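Local coordinates for protein uracil-dna glycosylase (PDB 4UQM) that belongs to the uracil-DNA glycosylase superfamily and has an alpha/beta fold with a central four-stranded parallel sheet, modelled here with bound nucleic acid, at residues W27-F40 and G159-V171. The protein carries 1 engineered substitution. Residues are numbered along the deposited sequence; the frame is centred on the assembly and turned at random.
Sequences WQEALLPEFSAPYF and GWEHFTDAVIKAV
The Y39 ring is covered on both sides: H162 CB lies over one face, 3.7 Å from the ring centroid, a CH-pi contact, while F40 CB of its own helix sits over the other. The H162 imidazole also turns its edge toward Y39, with the planes at 63°. In the plane of the Y39 ring, E34 OE1 meets the hydroxyl. F163 has Y39 OH and E34 CB at its edge, and its CE1 lies 3.5 Å from F35 CE1. F35 and F40 both approach F163 obliquely, completing a three-ring aromatic cluster. With CG anti to the backbone N (chi1 179°), F163 enters as a knob among L31, E34, F35 and F40.

Within 27-40, Y39 OH donates to E34 OE1 over 2.7 Å, using the carboxylate lone pair that faces away from OE2. A bend at chi2 folds E34 so that its CD rests 3.3 Å from A166 CB. Farther along, L31 CD2 reaches V167 CG2, A30 CB faces A170 CB at 4.1 Å, and W27 CH2 meets V167 CG1 and V171 CG2, each at 3.8 Å. The W27 indole nitrogen is bonded to T70 O, which ties the ring to a part of the chain beyond this interface.

These contacts set helix 160-172 against helix 25-35 and the start of helix 38-53; the local axes of 27-35 and 160-171 run roughly antiparallel (149°) and approach to 9.9 Å. Beyond them, V171 touches F180 of the central sheet. Since no hydrogen bond crosses between the segments, the pairing rests on van der Waals and aromatic contact, polar groups included, and the Y39–E34 bond fixes the hydroxyl while the ring packs on H162 and F163.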
loop_
_atom_site.group_PDB
_atom_site.type_symbol
_atom_site.label_atom_id
_atom_site.label_comp_id
_atom_site.label_asym_id
_atom_site.label_seq_id
_atom_site.Cartn_x
_atom_site.Cartn_y
_atom_site.Cartn_z
ATOM N N TRP A 27 -12.135 9.980 -2.487
ATOM C CA TRP A 27 -11.653 8.940 -3.401
ATOM C C TRP A 27 -12.660 8.680 -4.521
ATOM O O TRP A 27 -12.274 8.536 -5.693
ATOM C CB TRP A 27 -11.371 7.636 -2.688
ATOM C CG TRP A 27 -10.112 7.557 -1.889
ATOM C CD1 TRP A 27 -10.012 7.194 -0.566
ATOM C CD2 TRP A 27 -8.756 7.773 -2.354
ATOM N NE1 TRP A 27 -8.670 7.186 -0.177
ATOM C CE2 TRP A 27 -7.899 7.560 -1.253
ATOM C CE3 TRP A 27 -8.200 8.135 -3.586
ATOM C CZ2 TRP A 27 -6.504 7.666 -1.359
ATOM C CZ3 TRP A 27 -6.839 8.213 -3.701
ATOM C CH2 TRP A 27 -5.997 8.016 -2.584
ATOM N N GLN A 28 -13.955 8.636 -4.194
ATOM C CA GLN A 28 -14.950 8.365 -5.227
ATOM C C GLN A 28 -14.892 9.429 -6.314
ATOM O O GLN A 28 -14.937 9.119 -7.510
ATOM C CB GLN A 28 -16.361 8.300 -4.643
ATOM C CG GLN A 28 -16.760 7.147 -3.713
ATOM C CD GLN A 28 -16.839 5.721 -4.324
ATOM O OE1 GLN A 28 -16.243 5.431 -5.387
ATOM N NE2 GLN A 28 -17.572 4.798 -3.619
ATOM N N GLU A 29 -14.775 10.686 -5.914
ATOM C CA GLU A 29 -14.687 11.779 -6.883
ATOM C C GLU A 29 -13.426 11.746 -7.718
ATOM O O GLU A 29 -13.470 11.917 -8.938
ATOM C CB GLU A 29 -14.859 13.141 -6.197
ATOM C CG GLU A 29 -16.240 13.320 -5.628
ATOM C CD GLU A 29 -16.459 14.644 -4.923
ATOM O OE1 GLU A 29 -15.649 15.575 -5.108
ATOM O OE2 GLU A 29 -17.485 14.738 -4.193
ATOM N N ALA A 30 -12.300 11.485 -7.076
ATOM C CA ALA A 30 -11.002 11.435 -7.796
ATOM C C ALA A 30 -10.929 10.269 -8.750
ATOM O O ALA A 30 -10.386 10.389 -9.840
ATOM C CB ALA A 30 -9.854 11.403 -6.817
ATOM N N LEU A 31 -11.510 9.130 -8.364
ATOM C CA LEU A 31 -11.318 7.902 -9.125
ATOM C C LEU A 31 -12.500 7.526 -10.012
ATOM O O LEU A 31 -12.392 6.564 -10.764
ATOM C CB LEU A 31 -10.979 6.755 -8.163
ATOM C CG LEU A 31 -9.732 6.977 -7.309
ATOM C CD1 LEU A 31 -9.625 5.922 -6.236
ATOM C CD2 LEU A 31 -8.484 7.064 -8.195
ATOM N N LEU A 32 -13.598 8.290 -9.965
ATOM C CA LEU A 32 -14.722 8.008 -10.831
ATOM C C LEU A 32 -14.345 7.720 -12.273
ATOM O O LEU A 32 -14.899 6.777 -12.833
ATOM C CB LEU A 32 -15.804 9.095 -10.759
ATOM C CG LEU A 32 -17.081 8.827 -11.575
ATOM C CD1 LEU A 32 -17.781 7.525 -11.141
ATOM C CD2 LEU A 32 -18.044 9.992 -11.457
ATOM N N PRO A 33 -13.421 8.509 -12.888
ATOM C CA PRO A 33 -13.089 8.203 -14.280
ATOM C C PRO A 33 -12.485 6.801 -14.474
ATOM O O PRO A 33 -12.623 6.207 -15.543
ATOM C CB PRO A 33 -12.055 9.284 -14.648
ATOM C CG PRO A 33 -12.377 10.409 -13.730
ATOM C CD PRO A 33 -12.724 9.735 -12.444
ATOM N N GLU A 34 -11.783 6.299 -13.463
ATOM C CA GLU A 34 -11.214 4.957 -13.531
ATOM C C GLU A 34 -12.328 3.904 -13.499
ATOM O O GLU A 34 -12.357 2.983 -14.333
ATOM C CB GLU A 34 -10.260 4.709 -12.366
ATOM C CG GLU A 34 -9.222 5.826 -12.165
ATOM C CD GLU A 34 -8.575 6.290 -13.435
ATOM O OE1 GLU A 34 -8.142 5.439 -14.246
ATOM O OE2 GLU A 34 -8.417 7.524 -13.616
ATOM N N PHE A 35 -13.260 4.040 -12.554
ATOM C CA PHE A 35 -14.328 3.044 -12.418
ATOM C C PHE A 35 -15.230 2.986 -13.636
ATOM O O PHE A 35 -15.892 1.992 -13.880
ATOM C CB PHE A 35 -15.145 3.286 -11.146
ATOM C CG PHE A 35 -14.302 3.280 -9.876
ATOM C CD1 PHE A 35 -13.439 2.265 -9.637
ATOM C CD2 PHE A 35 -14.418 4.282 -8.909
ATOM C CE1 PHE A 35 -12.658 2.244 -8.478
ATOM C CE2 PHE A 35 -13.667 4.252 -7.756
ATOM C CZ PHE A 35 -12.752 3.268 -7.551
ATOM N N SER A 36 -15.201 4.069 -14.418
ATOM C CA SER A 36 -15.970 4.223 -15.648
ATOM C C SER A 36 -15.215 3.807 -16.930
ATOM O O SER A 36 -15.802 3.762 -17.985
ATOM C CB SER A 36 -16.461 5.695 -15.766
ATOM O OG SER A 36 -17.011 6.221 -14.534
ATOM N N ALA A 37 -13.909 3.539 -16.835
ATOM C CA ALA A 37 -13.048 3.390 -17.979
ATOM C C ALA A 37 -13.080 1.999 -18.584
ATOM O O ALA A 37 -13.191 1.002 -17.852
ATOM C CB ALA A 37 -11.624 3.745 -17.578
ATOM N N PRO A 38 -12.904 1.916 -19.922
ATOM C CA PRO A 38 -12.783 0.597 -20.528
ATOM C C PRO A 38 -11.702 -0.326 -19.912
ATOM O O PRO A 38 -12.002 -1.520 -19.681
ATOM C CB PRO A 38 -12.539 0.919 -22.003
ATOM C CG PRO A 38 -13.199 2.229 -22.213
ATOM C CD PRO A 38 -12.973 2.982 -20.944
ATOM N N TYR A 39 -10.498 0.178 -19.602
ATOM C CA TYR A 39 -9.468 -0.708 -19.052
ATOM C C TYR A 39 -9.930 -1.345 -17.732
ATOM O O TYR A 39 -9.555 -2.469 -17.400
ATOM C CB TYR A 39 -8.108 0.003 -18.822
ATOM C CG TYR A 39 -8.021 0.768 -17.516
ATOM C CD1 TYR A 39 -7.634 0.130 -16.333
ATOM C CD2 TYR A 39 -8.333 2.149 -17.462
ATOM C CE1 TYR A 39 -7.577 0.765 -15.126
ATOM C CE2 TYR A 39 -8.277 2.810 -16.245
ATOM C CZ TYR A 39 -7.943 2.101 -15.084
ATOM O OH TYR A 39 -7.879 2.738 -13.904
ATOM N N PHE A 40 -10.734 -0.621 -16.964
ATOM C CA PHE A 40 -11.153 -1.088 -15.665
ATOM C C PHE A 40 -12.256 -2.128 -15.802
ATOM O O PHE A 40 -12.321 -3.106 -15.028
ATOM C CB PHE A 40 -11.580 0.098 -14.782
ATOM C CG PHE A 40 -11.803 -0.270 -13.367
ATOM C CD1 PHE A 40 -10.744 -0.313 -12.460
ATOM C CD2 PHE A 40 -13.053 -0.602 -12.924
ATOM C CE1 PHE A 40 -10.972 -0.679 -11.151
ATOM C CE2 PHE A 40 -13.249 -0.987 -11.629
ATOM C CZ PHE A 40 -12.219 -1.039 -10.744
ATOM N N GLY A 159 -4.075 -4.571 -15.864
ATOM C CA GLY A 159 -4.867 -3.386 -15.707
ATOM C C GLY A 159 -4.764 -2.700 -14.396
ATOM O O GLY A 159 -5.075 -1.512 -14.304
ATOM N N TRP A 160 -4.278 -3.381 -13.343
ATOM C CA TRP A 160 -4.202 -2.690 -12.068
ATOM C C TRP A 160 -3.271 -1.486 -12.100
ATOM O O TRP A 160 -3.475 -0.504 -11.378
ATOM C CB TRP A 160 -3.711 -3.619 -10.933
ATOM C CG TRP A 160 -4.757 -4.492 -10.334
ATOM C CD1 TRP A 160 -4.786 -5.875 -10.300
ATOM C CD2 TRP A 160 -5.930 -4.052 -9.673
ATOM N NE1 TRP A 160 -5.921 -6.300 -9.632
ATOM C CE2 TRP A 160 -6.637 -5.194 -9.253
ATOM C CE3 TRP A 160 -6.473 -2.791 -9.392
ATOM C CZ2 TRP A 160 -7.862 -5.093 -8.584
ATOM C CZ3 TRP A 160 -7.688 -2.697 -8.726
ATOM C CH2 TRP A 160 -8.352 -3.843 -8.325
ATOM N N GLU A 161 -2.186 -1.600 -12.861
ATOM C CA GLU A 161 -1.194 -0.518 -12.869
ATOM C C GLU A 161 -1.753 0.793 -13.342
ATOM O O GLU A 161 -1.358 1.834 -12.810
ATOM C CB GLU A 161 0.022 -0.900 -13.722
ATOM C CG GLU A 161 0.861 -2.042 -13.155
ATOM C CD GLU A 161 0.387 -3.454 -13.476
ATOM O OE1 GLU A 161 -0.725 -3.642 -14.058
ATOM O OE2 GLU A 161 1.175 -4.403 -13.168
ATOM N N HIS A 162 -2.725 0.773 -14.255
ATOM C CA HIS A 162 -3.365 2.027 -14.656
ATOM C C HIS A 162 -4.163 2.598 -13.483
ATOM O O HIS A 162 -4.197 3.794 -13.266
ATOM C CB HIS A 162 -4.310 1.770 -15.820
ATOM C CG HIS A 162 -3.632 1.366 -17.075
ATOM N ND1 HIS A 162 -2.646 2.131 -17.653
ATOM C CD2 HIS A 162 -3.838 0.317 -17.901
ATOM C CE1 HIS A 162 -2.252 1.549 -18.780
ATOM N NE2 HIS A 162 -2.941 0.429 -18.934
ATOM N N PHE A 163 -4.851 1.733 -12.763
ATOM C CA PHE A 163 -5.650 2.182 -11.616
ATOM C C PHE A 163 -4.749 2.719 -10.495
ATOM O O PHE A 163 -5.022 3.799 -9.940
ATOM C CB PHE A 163 -6.494 1.043 -11.091
ATOM C CG PHE A 163 -7.322 1.433 -9.889
ATOM C CD1 PHE A 163 -8.470 2.192 -10.058
ATOM C CD2 PHE A 163 -6.887 1.127 -8.598
ATOM C CE1 PHE A 163 -9.187 2.620 -8.944
ATOM C CE2 PHE A 163 -7.607 1.529 -7.491
ATOM C CZ PHE A 163 -8.782 2.252 -7.656
ATOM N N THR A 164 -3.681 2.007 -10.165
ATOM C CA THR A 164 -2.814 2.524 -9.116
ATOM C C THR A 164 -1.993 3.731 -9.592
ATOM O O THR A 164 -1.657 4.585 -8.773
ATOM C CB THR A 164 -1.948 1.443 -8.452
ATOM O OG1 THR A 164 -1.144 0.826 -9.434
ATOM C CG2 THR A 164 -2.819 0.444 -7.755
ATOM N N ASP A 165 -1.737 3.879 -10.891
ATOM C CA ASP A 165 -1.246 5.198 -11.414
ATOM C C ASP A 165 -2.220 6.322 -11.052
ATOM O O ASP A 165 -1.814 7.398 -10.638
ATOM C CB ASP A 165 -1.103 5.199 -12.955
ATOM C CG ASP A 165 0.140 4.442 -13.481
ATOM O OD1 ASP A 165 1.020 4.072 -12.679
ATOM O OD2 ASP A 165 0.175 4.293 -14.732
ATOM N N ALA A 166 -3.524 6.082 -11.254
ATOM C CA ALA A 166 -4.527 7.100 -10.962
ATOM C C ALA A 166 -4.569 7.445 -9.477
ATOM O O ALA A 166 -4.730 8.631 -9.115
ATOM C CB ALA A 166 -5.904 6.672 -11.479
ATOM N N VAL A 167 -4.364 6.460 -8.618
ATOM C CA VAL A 167 -4.312 6.722 -7.173
ATOM C C VAL A 167 -3.100 7.596 -6.836
ATOM O O VAL A 167 -3.230 8.617 -6.161
ATOM C CB VAL A 167 -4.301 5.424 -6.367
ATOM C CG1 VAL A 167 -4.055 5.681 -4.876
ATOM C CG2 VAL A 167 -5.590 4.615 -6.559
ATOM N N ILE A 168 -1.938 7.223 -7.358
ATOM C CA ILE A 168 -0.689 8.005 -7.212
ATOM C C ILE A 168 -0.901 9.422 -7.706
ATOM O O ILE A 168 -0.540 10.382 -7.035
ATOM C CB ILE A 168 0.456 7.378 -8.040
ATOM C CG1 ILE A 168 0.957 6.070 -7.405
ATOM C CG2 ILE A 168 1.608 8.380 -8.264
ATOM C CD1 ILE A 168 1.818 6.275 -6.178
ATOM N N LYS A 169 -1.484 9.573 -8.906
ATOM C CA LYS A 169 -1.738 10.887 -9.461
ATOM C C LYS A 169 -2.662 11.733 -8.579
ATOM O O LYS A 169 -2.426 12.931 -8.439
ATOM C CB LYS A 169 -2.295 10.801 -10.896
ATOM C CG LYS A 169 -1.189 10.372 -11.893
ATOM C CD LYS A 169 -1.750 10.247 -13.296
ATOM C CE LYS A 169 -0.966 9.281 -14.207
ATOM N NZ LYS A 169 -1.644 8.966 -15.499
ATOM N N ALA A 170 -3.698 11.118 -7.984
ATOM C CA ALA A 170 -4.617 11.886 -7.130
ATOM C C ALA A 170 -3.909 12.408 -5.871
ATOM O O ALA A 170 -4.125 13.553 -5.428
ATOM C CB ALA A 170 -5.778 11.029 -6.725
ATOM N N VAL A 171 -3.067 11.560 -5.281
ATOM C CA VAL A 171 -2.267 11.972 -4.122
ATOM C C VAL A 171 -1.243 13.023 -4.541
ATOM O O VAL A 171 -1.066 14.008 -3.833
ATOM C CB VAL A 171 -1.595 10.749 -3.484
ATOM C CG1 VAL A 171 -0.730 11.150 -2.328
ATOM C CG2 VAL A 171 -2.673 9.759 -2.988
#